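Local coordinates for protein putative Nitroreductase (PDB 3E39) that probably acts as an FMN-dependent oxidoreductase of the nitroreductase family, holding flavin mononucleotide as its bound cofactor, at residues A[19-24]-A[76-81]; A[69-74]-A[122-127]; A[10-15]-A[108-113]. One frame throughout, in Å; residues are numbered along the deposited sequence.

Interaction 1 (A[19-24]-A[76-81]); sequences RRYTDE and RGAKVI. With FMN (flavin mononucleotide), chain E.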
loop_
_atom_site.group_PDB
_atom_site.type_symbol
_atom_site.label_atom_id
_atom_site.label_comp_id
_atom_site.label_asym_id
_atom_site.label_seq_id
_atom_site.Cartn_x
_atom_site.Cartn_y
_atom_site.Cartn_z
ATOM N N ARG A 19 -2.858 18.996 1.422
ATOM C CA ARG A 19 -2.925 19.622 0.106
ATOM C C ARG A 19 -2.450 21.079 0.024
ATOM O O ARG A 19 -2.542 21.704 -1.039
ATOM C CB ARG A 19 -4.368 19.508 -0.391
ATOM C CG ARG A 19 -4.910 18.060 -0.428
ATOM C CD ARG A 19 -6.384 17.991 -0.825
ATOM N NE ARG A 19 -6.829 16.609 -1.096
ATOM C CZ ARG A 19 -7.327 15.776 -0.178
ATOM N NH1 ARG A 19 -7.405 16.119 1.102
ATOM N NH2 ARG A 19 -7.677 14.566 -0.534
ATOM N N ARG A 20 -1.989 21.606 1.151
ATOM C CA ARG A 20 -1.521 23.004 1.283
ATOM C C ARG A 20 -0.202 22.997 2.037
ATOM O O ARG A 20 -0.059 22.321 3.063
ATOM C CB ARG A 20 -2.542 23.857 2.024
ATOM C CG ARG A 20 -3.838 24.071 1.272
ATOM C CD ARG A 20 -4.772 24.947 2.100
ATOM N N TYR A 21 0.759 23.762 1.538
ATOM C CA TYR A 21 2.127 23.684 2.034
ATOM C C TYR A 21 2.723 25.065 2.266
ATOM O O TYR A 21 2.257 26.046 1.683
ATOM C CB TYR A 21 3.006 22.917 1.012
ATOM C CG TYR A 21 2.272 21.731 0.395
ATOM C CD1 TYR A 21 2.133 20.521 1.093
ATOM C CD2 TYR A 21 1.625 21.858 -0.821
ATOM C CE1 TYR A 21 1.424 19.457 0.549
ATOM C CE2 TYR A 21 0.896 20.788 -1.384
ATOM C CZ TYR A 21 0.799 19.584 -0.687
ATOM O OH TYR A 21 0.082 18.537 -1.227
ATOM N N THR A 22 3.767 25.109 3.077
ATOM C CA THR A 22 4.476 26.359 3.359
ATOM C C THR A 22 5.485 26.565 2.249
ATOM O O THR A 22 5.584 25.723 1.363
ATOM C CB THR A 22 5.208 26.354 4.693
ATOM O OG1 THR A 22 6.357 25.489 4.640
ATOM C CG2 THR A 22 4.273 25.946 5.847
ATOM N N ASP A 23 6.245 27.664 2.296
ATOM C CA ASP A 23 7.259 27.913 1.276
ATOM C C ASP A 23 8.592 27.254 1.659
ATOM O O ASP A 23 9.605 27.410 0.982
ATOM C CB ASP A 23 7.416 29.436 1.056
ATOM C CG ASP A 23 6.215 30.072 0.281
ATOM O OD1 ASP A 23 5.484 29.361 -0.462
ATOM O OD2 ASP A 23 6.018 31.317 0.393
ATOM N N GLU A 24 8.600 26.453 2.718
ATOM C CA GLU A 24 9.844 25.838 3.164
ATOM C C GLU A 24 10.312 24.739 2.187
ATOM O O GLU A 24 9.505 23.935 1.719
ATOM C CB GLU A 24 9.670 25.278 4.586
ATOM C CG GLU A 24 10.937 24.762 5.224
ATOM C CD GLU A 24 10.746 24.307 6.668
ATOM O OE1 GLU A 24 9.698 24.648 7.291
ATOM O OE2 GLU A 24 11.675 23.631 7.187
ATOM N N ARG A 76 0.636 23.124 -8.235
ATOM C CA ARG A 76 1.462 24.334 -8.217
ATOM C C ARG A 76 1.928 24.754 -6.826
ATOM O O ARG A 76 2.905 25.491 -6.695
ATOM C CB ARG A 76 0.745 25.495 -8.891
ATOM C CG ARG A 76 0.435 25.271 -10.343
ATOM C CD ARG A 76 -0.108 26.573 -10.931
ATOM N NE ARG A 76 -0.713 26.382 -12.242
ATOM C CZ ARG A 76 -0.031 26.204 -13.373
ATOM N NH1 ARG A 76 1.298 26.199 -13.388
ATOM N NH2 ARG A 76 -0.703 26.030 -14.505
ATOM N N GLY A 77 1.242 24.285 -5.797
ATOM C CA GLY A 77 1.593 24.627 -4.413
ATOM C C GLY A 77 2.630 23.716 -3.773
ATOM O O GLY A 77 3.318 24.110 -2.827
ATOM N N ALA A 78 2.748 22.495 -4.296
ATOM C CA ALA A 78 3.680 21.504 -3.765
ATOM C C ALA A 78 5.121 21.929 -3.986
ATOM O O ALA A 78 5.407 22.702 -4.899
ATOM C CB ALA A 78 3.434 20.157 -4.431
ATOM N N LYS A 79 6.018 21.470 -3.126
ATOM C CA LYS A 79 7.449 21.749 -3.302
ATOM C C LYS A 79 8.129 20.641 -4.065
ATOM O O LYS A 79 9.130 20.880 -4.766
ATOM C CB LYS A 79 8.157 21.991 -1.960
ATOM C CG LYS A 79 7.535 23.129 -1.156
ATOM C CD LYS A 79 7.283 24.394 -1.988
ATOM C CE LYS A 79 6.252 25.272 -1.335
ATOM N NZ LYS A 79 5.792 26.387 -2.208
ATOM N N VAL A 80 7.600 19.424 -3.929
ATOM C CA VAL A 80 8.103 18.306 -4.717
ATOM C C VAL A 80 6.927 17.391 -5.080
ATOM O O VAL A 80 5.983 17.234 -4.308
ATOM C CB VAL A 80 9.217 17.516 -3.971
ATOM C CG1 VAL A 80 8.689 16.888 -2.690
ATOM C CG2 VAL A 80 9.877 16.448 -4.908
ATOM N N ILE A 81 6.988 16.837 -6.284
ATOM C CA ILE A 81 6.031 15.864 -6.779
ATOM C C ILE A 81 6.836 14.611 -7.189
ATOM O O ILE A 81 7.873 14.723 -7.871
ATOM C CB ILE A 81 5.228 16.415 -7.969
ATOM C CG1 ILE A 81 4.332 17.574 -7.478
ATOM C CG2 ILE A 81 4.329 15.333 -8.580
ATOM C CD1 ILE A 81 3.686 18.386 -8.556
HETATM N N1 FMN E . -6.874 13.512 -3.272
HETATM C C2 FMN E . -6.993 14.612 -4.096
HETATM O O2 FMN E . -7.120 15.736 -3.639
HETATM N N3 FMN E . -6.932 14.466 -5.465
HETATM C C4 FMN E . -6.776 13.244 -6.078
HETATM O O4 FMN E . -6.517 13.203 -7.293
HETATM C C4A FMN E . -6.666 12.114 -5.261
HETATM N N5 FMN E . -6.502 10.883 -5.851
HETATM C C5A FMN E . -6.365 9.740 -5.059
HETATM C C6 FMN E . -6.225 8.494 -5.681
HETATM C C7 FMN E . -6.074 7.336 -4.912
HETATM C C7M FMN E . -6.104 5.988 -5.582
HETATM C C8 FMN E . -6.093 7.440 -3.506
HETATM C C8M FMN E . -5.904 6.210 -2.652
HETATM C C9 FMN E . -6.263 8.686 -2.897
HETATM C C9A FMN E . -6.400 9.859 -3.670
HETATM N N10 FMN E . -6.572 11.135 -3.065
HETATM C C10 FMN E . -6.703 12.262 -3.864
HETATM C "C1'" FMN E . -6.643 11.299 -1.595
HETATM C "C2'" FMN E . -7.985 10.834 -1.021
HETATM O "O2'" FMN E . -8.995 11.791 -1.292
HETATM C "C3'" FMN E . -7.840 10.637 0.479
HETATM O "O3'" FMN E . -6.866 9.644 0.710
HETATM C "C4'" FMN E . -9.139 10.192 1.147
HETATM O "O4'" FMN E . -10.105 11.210 1.008
HETATM C "C5'" FMN E . -8.950 9.915 2.619
HETATM O "O5'" FMN E . -8.255 10.975 3.250
HETATM P P FMN E . -6.900 10.822 4.089
HETATM O O1P FMN E . -5.801 10.502 3.089
HETATM O O2P FMN E . -6.665 12.125 4.835
HETATM O O3P FMN E . -7.127 9.663 5.023
#

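Interaction 2 (A[69-74]-A[122-127]); sequences TRYGHI and LGEIIN. With FMN (flavin mononucleotide), chain E.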
loop_
_atom_site.group_PDB
_atom_site.type_symbol
_atom_site.label_atom_id
_atom_site.label_comp_id
_atom_site.label_asym_id
_atom_site.label_seq_id
_atom_site.Cartn_x
_atom_site.Cartn_y
_atom_site.Cartn_z
ATOM N N THR A 69 -4.397 18.140 -15.142
ATOM C CA THR A 69 -5.130 17.811 -13.932
ATOM C C THR A 69 -6.096 18.917 -13.511
ATOM O O THR A 69 -5.865 20.109 -13.736
ATOM C CB THR A 69 -4.180 17.506 -12.707
ATOM O OG1 THR A 69 -4.958 17.078 -11.581
ATOM C CG2 THR A 69 -3.318 18.724 -12.300
ATOM N N ARG A 70 -7.207 18.504 -12.929
ATOM C CA ARG A 70 -8.100 19.453 -12.295
ATOM C C ARG A 70 -7.597 19.883 -10.913
ATOM O O ARG A 70 -8.128 20.828 -10.328
ATOM C CB ARG A 70 -9.499 18.880 -12.245
ATOM C CG ARG A 70 -10.121 18.846 -13.637
ATOM C CD ARG A 70 -11.585 18.476 -13.599
ATOM N NE ARG A 70 -12.276 18.782 -14.859
ATOM C CZ ARG A 70 -12.222 18.029 -15.960
ATOM N NH1 ARG A 70 -11.492 16.925 -16.011
ATOM N NH2 ARG A 70 -12.902 18.396 -17.036
ATOM N N TYR A 71 -6.547 19.218 -10.414
ATOM C CA TYR A 71 -5.954 19.576 -9.133
ATOM C C TYR A 71 -4.671 20.386 -9.289
ATOM O O TYR A 71 -3.663 20.141 -8.621
ATOM C CB TYR A 71 -5.695 18.328 -8.312
ATOM C CG TYR A 71 -6.950 17.584 -7.959
ATOM C CD1 TYR A 71 -7.645 17.886 -6.794
ATOM C CD2 TYR A 71 -7.452 16.583 -8.786
ATOM C CE1 TYR A 71 -8.796 17.214 -6.460
ATOM C CE2 TYR A 71 -8.614 15.906 -8.459
ATOM C CZ TYR A 71 -9.278 16.251 -7.283
ATOM O OH TYR A 71 -10.412 15.613 -6.917
ATOM N N GLY A 72 -4.742 21.403 -10.138
ATOM C CA GLY A 72 -3.622 22.295 -10.402
ATOM C C GLY A 72 -3.170 23.111 -9.209
ATOM O O GLY A 72 -1.987 23.427 -9.113
ATOM N N HIS A 73 -4.090 23.450 -8.296
ATOM C CA HIS A 73 -3.724 24.206 -7.095
ATOM C C HIS A 73 -2.763 23.392 -6.223
ATOM O O HIS A 73 -1.782 23.931 -5.711
ATOM C CB HIS A 73 -4.952 24.656 -6.292
ATOM C CG HIS A 73 -4.607 25.519 -5.117
ATOM N ND1 HIS A 73 -4.064 26.781 -5.253
ATOM C CD2 HIS A 73 -4.723 25.305 -3.785
ATOM C CE1 HIS A 73 -3.849 27.301 -4.056
ATOM N NE2 HIS A 73 -4.241 26.425 -3.147
ATOM N N ILE A 74 -3.036 22.097 -6.070
ATOM C CA ILE A 74 -2.169 21.217 -5.307
ATOM C C ILE A 74 -0.826 21.107 -6.028
ATOM O O ILE A 74 0.231 21.271 -5.423
ATOM C CB ILE A 74 -2.803 19.796 -5.148
ATOM C CG1 ILE A 74 -4.101 19.883 -4.324
ATOM C CG2 ILE A 74 -1.784 18.810 -4.487
ATOM C CD1 ILE A 74 -4.887 18.569 -4.222
ATOM N N LEU A 122 -2.176 11.688 -5.530
ATOM C CA LEU A 122 -2.994 12.227 -6.604
ATOM C C LEU A 122 -3.183 11.146 -7.662
ATOM O O LEU A 122 -2.205 10.662 -8.221
ATOM C CB LEU A 122 -2.349 13.463 -7.223
ATOM C CG LEU A 122 -2.196 14.688 -6.326
ATOM C CD1 LEU A 122 -1.486 15.827 -7.081
ATOM C CD2 LEU A 122 -3.515 15.154 -5.811
ATOM N N GLY A 123 -4.437 10.739 -7.883
ATOM C CA GLY A 123 -4.792 9.707 -8.867
ATOM C C GLY A 123 -5.663 10.186 -10.019
ATOM O O GLY A 123 -5.683 9.594 -11.075
ATOM N N GLU A 124 -6.401 11.268 -9.837
ATOM C CA GLU A 124 -7.169 11.797 -10.959
ATOM C C GLU A 124 -6.250 12.121 -12.130
ATOM O O GLU A 124 -6.637 11.986 -13.295
ATOM C CB GLU A 124 -7.964 13.020 -10.494
ATOM C CG GLU A 124 -8.571 13.871 -11.606
ATOM C CD GLU A 124 -7.609 14.923 -12.176
ATOM O OE1 GLU A 124 -6.465 15.045 -11.688
ATOM O OE2 GLU A 124 -8.034 15.632 -13.103
ATOM N N ILE A 125 -5.009 12.482 -11.830
ATOM C CA ILE A 125 -4.059 12.892 -12.838
ATOM C C ILE A 125 -3.711 11.759 -13.801
ATOM O O ILE A 125 -3.395 12.011 -14.975
ATOM C CB ILE A 125 -2.780 13.550 -12.205
ATOM C CG1 ILE A 125 -1.907 14.201 -13.303
ATOM C CG2 ILE A 125 -1.954 12.559 -11.320
ATOM C CD1 ILE A 125 -0.914 15.198 -12.759
ATOM N N ILE A 126 -3.787 10.515 -13.329
ATOM C CA ILE A 126 -3.422 9.385 -14.189
ATOM C C ILE A 126 -4.423 9.165 -15.309
ATOM O O ILE A 126 -4.081 8.535 -16.318
ATOM C CB ILE A 126 -3.129 8.038 -13.440
ATOM C CG1 ILE A 126 -4.420 7.323 -13.041
ATOM C CG2 ILE A 126 -2.143 8.274 -12.236
ATOM C CD1 ILE A 126 -4.194 5.982 -12.363
ATOM N N ASN A 127 -5.635 9.714 -15.154
ATOM C CA ASN A 127 -6.660 9.617 -16.207
ATOM C C ASN A 127 -6.178 10.269 -17.514
ATOM O O ASN A 127 -6.678 9.936 -18.589
ATOM C CB ASN A 127 -7.939 10.342 -15.818
ATOM C CG ASN A 127 -8.555 9.850 -14.548
ATOM O OD1 ASN A 127 -8.200 8.792 -14.022
ATOM N ND2 ASN A 127 -9.526 10.616 -14.044
HETATM N N1 FMN E . -6.874 13.512 -3.272
HETATM C C2 FMN E . -6.993 14.612 -4.096
HETATM O O2 FMN E . -7.120 15.736 -3.639
HETATM N N3 FMN E . -6.932 14.466 -5.465
HETATM C C4 FMN E . -6.776 13.244 -6.078
HETATM O O4 FMN E . -6.517 13.203 -7.293
HETATM C C4A FMN E . -6.666 12.114 -5.261
HETATM N N5 FMN E . -6.502 10.883 -5.851
HETATM C C5A FMN E . -6.365 9.740 -5.059
HETATM C C6 FMN E . -6.225 8.494 -5.681
HETATM C C7 FMN E . -6.074 7.336 -4.912
HETATM C C7M FMN E . -6.104 5.988 -5.582
HETATM C C8 FMN E . -6.093 7.440 -3.506
HETATM C C8M FMN E . -5.904 6.210 -2.652
HETATM C C9 FMN E . -6.263 8.686 -2.897
HETATM C C9A FMN E . -6.400 9.859 -3.670
HETATM N N10 FMN E . -6.572 11.135 -3.065
HETATM C C10 FMN E . -6.703 12.262 -3.864
HETATM C "C1'" FMN E . -6.643 11.299 -1.595
HETATM C "C2'" FMN E . -7.985 10.834 -1.021
HETATM O "O2'" FMN E . -8.995 11.791 -1.292
HETATM C "C3'" FMN E . -7.840 10.637 0.479
HETATM O "O3'" FMN E . -6.866 9.644 0.710
HETATM C "C4'" FMN E . -9.139 10.192 1.147
HETATM O "O4'" FMN E . -10.105 11.210 1.008
HETATM C "C5'" FMN E . -8.950 9.915 2.619
HETATM O "O5'" FMN E . -8.255 10.975 3.250
HETATM P P FMN E . -6.900 10.822 4.089
HETATM O O1P FMN E . -5.801 10.502 3.089
HETATM O O2P FMN E . -6.665 12.125 4.835
HETATM O O3P FMN E . -7.127 9.663 5.023
HETATM O O HOH W 1 -10.383 15.402 -13.910
#

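Interaction 3 (A[10-15]-A[108-113]); sequences QAIRQR and MLLAAH. With FMN (flavin mononucleotide), chain E.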
loop_
_atom_site.group_PDB
_atom_site.type_symbol
_atom_site.label_atom_id
_atom_site.label_comp_id
_atom_site.label_asym_id
_atom_site.label_seq_id
_atom_site.Cartn_x
_atom_site.Cartn_y
_atom_site.Cartn_z
ATOM N N GLN A 10 0.626 4.794 15.227
ATOM C CA GLN A 10 0.183 6.198 15.253
ATOM C C GLN A 10 0.290 6.832 13.868
ATOM O O GLN A 10 -0.662 7.478 13.388
ATOM C CB GLN A 10 1.010 7.022 16.256
ATOM C CG GLN A 10 0.736 6.675 17.701
ATOM C CD GLN A 10 1.677 7.371 18.662
ATOM O OE1 GLN A 10 2.361 8.339 18.297
ATOM N NE2 GLN A 10 1.721 6.878 19.913
ATOM N N ALA A 11 1.413 6.585 13.185
ATOM C CA ALA A 11 1.628 7.148 11.831
ATOM C C ALA A 11 0.545 6.674 10.853
ATOM O O ALA A 11 -0.009 7.450 10.064
ATOM C CB ALA A 11 3.031 6.764 11.294
ATOM N N ILE A 12 0.241 5.377 10.908
ATOM C CA ILE A 12 -0.793 4.798 10.052
ATOM C C ILE A 12 -2.118 5.487 10.288
ATOM O O ILE A 12 -2.813 5.811 9.355
ATOM C CB ILE A 12 -0.888 3.265 10.240
ATOM C CG1 ILE A 12 0.362 2.647 9.638
ATOM C CG2 ILE A 12 -2.166 2.698 9.604
ATOM C CD1 ILE A 12 0.689 1.233 10.058
ATOM N N ARG A 13 -2.445 5.753 11.546
ATOM C CA ARG A 13 -3.728 6.352 11.855
ATOM C C ARG A 13 -3.804 7.867 11.611
ATOM O O ARG A 13 -4.858 8.372 11.225
ATOM C CB ARG A 13 -4.056 6.039 13.324
ATOM C CG ARG A 13 -5.301 6.720 13.911
ATOM C CD ARG A 13 -6.581 6.375 13.179
ATOM N NE ARG A 13 -7.745 7.051 13.743
ATOM C CZ ARG A 13 -8.092 8.305 13.464
ATOM N NH1 ARG A 13 -7.375 9.027 12.625
ATOM N NH2 ARG A 13 -9.171 8.841 14.036
ATOM N N GLN A 14 -2.691 8.539 11.841
ATOM C CA GLN A 14 -2.614 9.995 11.790
ATOM C C GLN A 14 -2.163 10.582 10.451
ATOM O O GLN A 14 -2.318 11.768 10.208
ATOM C CB GLN A 14 -1.737 10.463 12.937
ATOM C CG GLN A 14 -2.391 10.203 14.298
ATOM C CD GLN A 14 -1.423 10.218 15.445
ATOM O OE1 GLN A 14 -0.242 10.507 15.273
ATOM N NE2 GLN A 14 -1.916 9.873 16.641
ATOM N N ARG A 15 -1.616 9.753 9.575
ATOM C CA ARG A 15 -1.277 10.209 8.237
ATOM C C ARG A 15 -2.528 10.772 7.572
ATOM O O ARG A 15 -3.554 10.087 7.481
ATOM C CB ARG A 15 -0.819 9.043 7.386
ATOM C CG ARG A 15 -0.575 9.384 5.900
ATOM C CD ARG A 15 -0.982 8.202 4.948
ATOM N NE ARG A 15 -2.368 7.793 5.213
ATOM C CZ ARG A 15 -3.452 8.364 4.692
ATOM N NH1 ARG A 15 -3.341 9.410 3.870
ATOM N NH2 ARG A 15 -4.648 7.933 5.047
HETATM N N MSE A 108 5.594 5.674 0.903
HETATM C CA MSE A 108 6.060 7.034 0.681
HETATM C C MSE A 108 5.244 8.075 1.449
HETATM O O MSE A 108 5.804 9.015 1.996
HETATM C CB MSE A 108 6.159 7.328 -0.813
HETATM C CG MSE A 108 7.310 6.546 -1.440
HETATM SE SE MSE A 108 7.756 7.047 -3.212
HETATM C CE MSE A 108 6.123 6.238 -4.069
ATOM N N LEU A 109 3.924 7.880 1.543
ATOM C CA LEU A 109 3.046 8.776 2.308
ATOM C C LEU A 109 3.366 8.671 3.817
ATOM O O LEU A 109 3.382 9.681 4.528
ATOM C CB LEU A 109 1.570 8.434 2.063
ATOM C CG LEU A 109 0.986 8.684 0.675
ATOM C CD1 LEU A 109 -0.499 8.261 0.682
ATOM C CD2 LEU A 109 1.238 10.142 0.232
ATOM N N LEU A 110 3.602 7.441 4.301
ATOM C CA LEU A 110 3.981 7.216 5.696
ATOM C C LEU A 110 5.373 7.833 5.968
ATOM O O LEU A 110 5.607 8.471 6.999
ATOM C CB LEU A 110 3.964 5.725 6.037
ATOM C CG LEU A 110 2.562 5.093 6.067
ATOM C CD1 LEU A 110 2.616 3.560 6.233
ATOM C CD2 LEU A 110 1.702 5.731 7.193
ATOM N N ALA A 111 6.284 7.655 5.021
ATOM C CA ALA A 111 7.619 8.222 5.135
ATOM C C ALA A 111 7.559 9.744 5.182
ATOM O O ALA A 111 8.232 10.365 6.025
ATOM C CB ALA A 111 8.528 7.749 4.009
ATOM N N ALA A 112 6.746 10.342 4.311
ATOM C CA ALA A 112 6.583 11.804 4.320
ATOM C C ALA A 112 6.050 12.251 5.675
ATOM O O ALA A 112 6.572 13.188 6.274
ATOM C CB ALA A 112 5.655 12.268 3.191
ATOM N N HIS A 113 5.000 11.593 6.165
ATOM C CA HIS A 113 4.439 11.910 7.486
ATOM C C HIS A 113 5.482 11.818 8.600
ATOM O O HIS A 113 5.576 12.722 9.467
ATOM C CB HIS A 113 3.276 10.965 7.776
ATOM C CG HIS A 113 2.687 11.130 9.135
ATOM N ND1 HIS A 113 1.701 12.049 9.408
ATOM C CD2 HIS A 113 2.951 10.494 10.300
ATOM C CE1 HIS A 113 1.372 11.965 10.688
ATOM N NE2 HIS A 113 2.115 11.027 11.250
HETATM N N1 FMN E . -6.874 13.512 -3.272
HETATM C C2 FMN E . -6.993 14.612 -4.096
HETATM O O2 FMN E . -7.120 15.736 -3.639
HETATM N N3 FMN E . -6.932 14.466 -5.465
HETATM C C4 FMN E . -6.776 13.244 -6.078
HETATM O O4 FMN E . -6.517 13.203 -7.293
HETATM C C4A FMN E . -6.666 12.114 -5.261
HETATM N N5 FMN E . -6.502 10.883 -5.851
HETATM C C5A FMN E . -6.365 9.740 -5.059
HETATM C C6 FMN E . -6.225 8.494 -5.681
HETATM C C7 FMN E . -6.074 7.336 -4.912
HETATM C C7M FMN E . -6.104 5.988 -5.582
HETATM C C8 FMN E . -6.093 7.440 -3.506
HETATM C C8M FMN E . -5.904 6.210 -2.652
HETATM C C9 FMN E . -6.263 8.686 -2.897
HETATM C C9A FMN E . -6.400 9.859 -3.670
HETATM N N10 FMN E . -6.572 11.135 -3.065
HETATM C C10 FMN E . -6.703 12.262 -3.864
HETATM C "C1'" FMN E . -6.643 11.299 -1.595
HETATM C "C2'" FMN E . -7.985 10.834 -1.021
HETATM O "O2'" FMN E . -8.995 11.791 -1.292
HETATM C "C3'" FMN E . -7.840 10.637 0.479
HETATM O "O3'" FMN E . -6.866 9.644 0.710
HETATM C "C4'" FMN E . -9.139 10.192 1.147
HETATM O "O4'" FMN E . -10.105 11.210 1.008
HETATM C "C5'" FMN E . -8.950 9.915 2.619
HETATM O "O5'" FMN E . -8.255 10.975 3.250
HETATM P P FMN E . -6.900 10.822 4.089
HETATM O O1P FMN E . -5.801 10.502 3.089
HETATM O O2P FMN E . -6.665 12.125 4.835
HETATM O O3P FMN E . -7.127 9.663 5.023
HETATM O O HOH W 2 2.101 10.081 13.823
#

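Interaction 1 (A[19-24]-A[76-81])
The Tyr21 ring rests on main chain more than on side chain: its CD2-CE2 side leans obliquely on the turn that ends helix 72-77. CD2 lies 3.5 Å from Gly77 O and 3.6 Å from Ala78 CA, and the next ring atom, CE2, meets Ala78 CB at 4.0 Å. Gly77 contributes main chain alone, and Ala78, the first residue to depart from helical geometry, offers just a methyl. Around this pair the ring is packed by Ile74, Ala150 and Val120, so it fills the corner between the helix end and the sheet.

At the solvent-facing end Lys79 reaches back over the loop. A bend at its second torsion (chi2 -47°) carries the chain along residues 22-24, with CG 3.6 Å from Glu24 O. Its ammonium makes a long, weak salt bridge, NZ to Asp23 OD1 at 3.5 Å, and a weak bond from NZ to Gly77 O at 3.4 Å, although the position of the lysine end is doubtful. The loop here is shaped by an ST turn, in which Thr22 OG1 accepts from Glu24 N, while Lys79 and Val80 form a classic beta bulge opposite Ala151.

Arg19, at the other end of residues 19-24, belongs to the flavin site. Its extended side chain presents a guanidinium edge to the pyrimidine ring: NE bonds to FMN O2 at 2.7 Å (N-H...O angle 163°), and NH2 donates to FMN N1 at 3.0 Å, N1 lying in the guanidinium plane. The ionic link at the surface is long and weak, whereas the paired, nearly straight bonds at N1 and O2 place positive charge where a reduced flavin would carry its negative charge, consistent with stabilisation of that state.

Interaction 2 (A[69-74]-A[122-127])
Tyr71 covers the N3 edge of the flavin with one ring face, the planes steeply inclined rather than stacked and FMN N3 lying 3.4 Å above the ring plane and over its centre, while Glu124 comes up to the ring edge. There the Glu124 CG lies in the plane of the ring and OE1 is 3.4 Å from Tyr71 CD2. The glutamate is bent at its second torsion (chi2 -86°), which turns the carboxylate back toward residues 69-71. Thr69 OG1 gives a short bond of 2.5 Å to Glu124 OE1, and Arg70 N gives a straight one of 3.0 Å to OE2 (173°). Both arrive on the syn sides, the second 35° out of the carboxylate plane. Thr69 OG1 also accepts from Tyr71 N at 2.9 Å, an ST turn, so one hydroxyl links the glutamate to the backbone that positions the tyrosine. A water joins Arg70 NH1 to Glu124 OE2, a bridge between charges that do not touch.

The main chain of the same glutamate serves the cofactor: Glu124 N donates to FMN O4 at 3.2 Å, and Gly123 N supplies a second bond to O4. Leu122 CD2 presses on the flavin at N3 (3.5 Å), and its CD1 meets Ile74 CG2 at 4.0 Å, the two side chains lying alongside and running in opposite senses.

The contact thus ties the start of helix 72-77 to the turn leaving strand 118-122, with Ile74 and Ile125 packed on strand 143-152 and Lys96 of the second subunit reaching Asn127.

Interaction 3 (A[10-15]-A[108-113])
The short segments of helices 7-14 and 94-114 pass almost at right angles, 102° between their directions with axes 9.8 Å apart, and they come together where the first helix gives way to Arg15. His113 reaches over that end. Its side chain extends from helix 94-114 and sets one ring face against the last turn: Arg15 CA makes a CH-pi contact 4.1 Å from the ring centroid, 29° off the normal. Ala11 CB touches CD2 of the same ring at 3.9 Å. In the ring plane, a water lies 2.7 Å from His113 NE2; in the modelled conformer of Gln14 the same water also donates to OE1, a link that is doubtful because the side chain has a second conformer.

Deeper in, Leu110 turns its end toward the first helix. Its CD2 reaches Ala11 O at 3.8 Å and also packs on Ile12 and on the CB of Arg15. This is the dimer side of the nitroreductase fold, in which the long helix packs at the subunit interface: Leu110 meets Leu110 of the second subunit, Ile12 meets Asn107 of that subunit, and Ala11 meets its Val8.

Arg15 leaves the helix end alongside Leu109, its CD 3.9 Å from Leu109 CB. Bends at the second and third torsions swing the guanidinium away from the helix crossing and onto the phosphate of FMN. NH1 bonds nearly straight to O1P (2.8 Å, 169°), with that oxygen in the guanidinium plane, and NH2 bonds to O3P at 3.0 Å. Arg162 and Arg16, also hydrogen-bonded to FMN, lie close by, so several positive groups probably balance the phosphate charge. Leu109, which lies against the aliphatic part of Arg15, backs onto Ala119, Trp121 and Ile149 of the sheet.

Overall arrangement
Six segments converge on one FMN. Interaction 3 serves its phosphate, interaction 1 the N1 and O2 edge, and interaction 2 the N3 and O4 edge. Interactions 1 and 2 have centres about 14 Å apart, share helix 72-77 and touch where Arg19 and Tyr21 pack on Ile74. The centre of interaction 3 lies about 17 Å from that of interaction 1 and about 21 Å from that of interaction 2, across the chain's centre. The sequence order is 10-15, 19-24, 69-74, 76-81, 108-113, 122-127: interaction 1 falls within the span of interaction 3, whereas interaction 2 crosses both. The cofactor site draws on distant parts of the chain, and interactions 2 and 3 touch the second subunit.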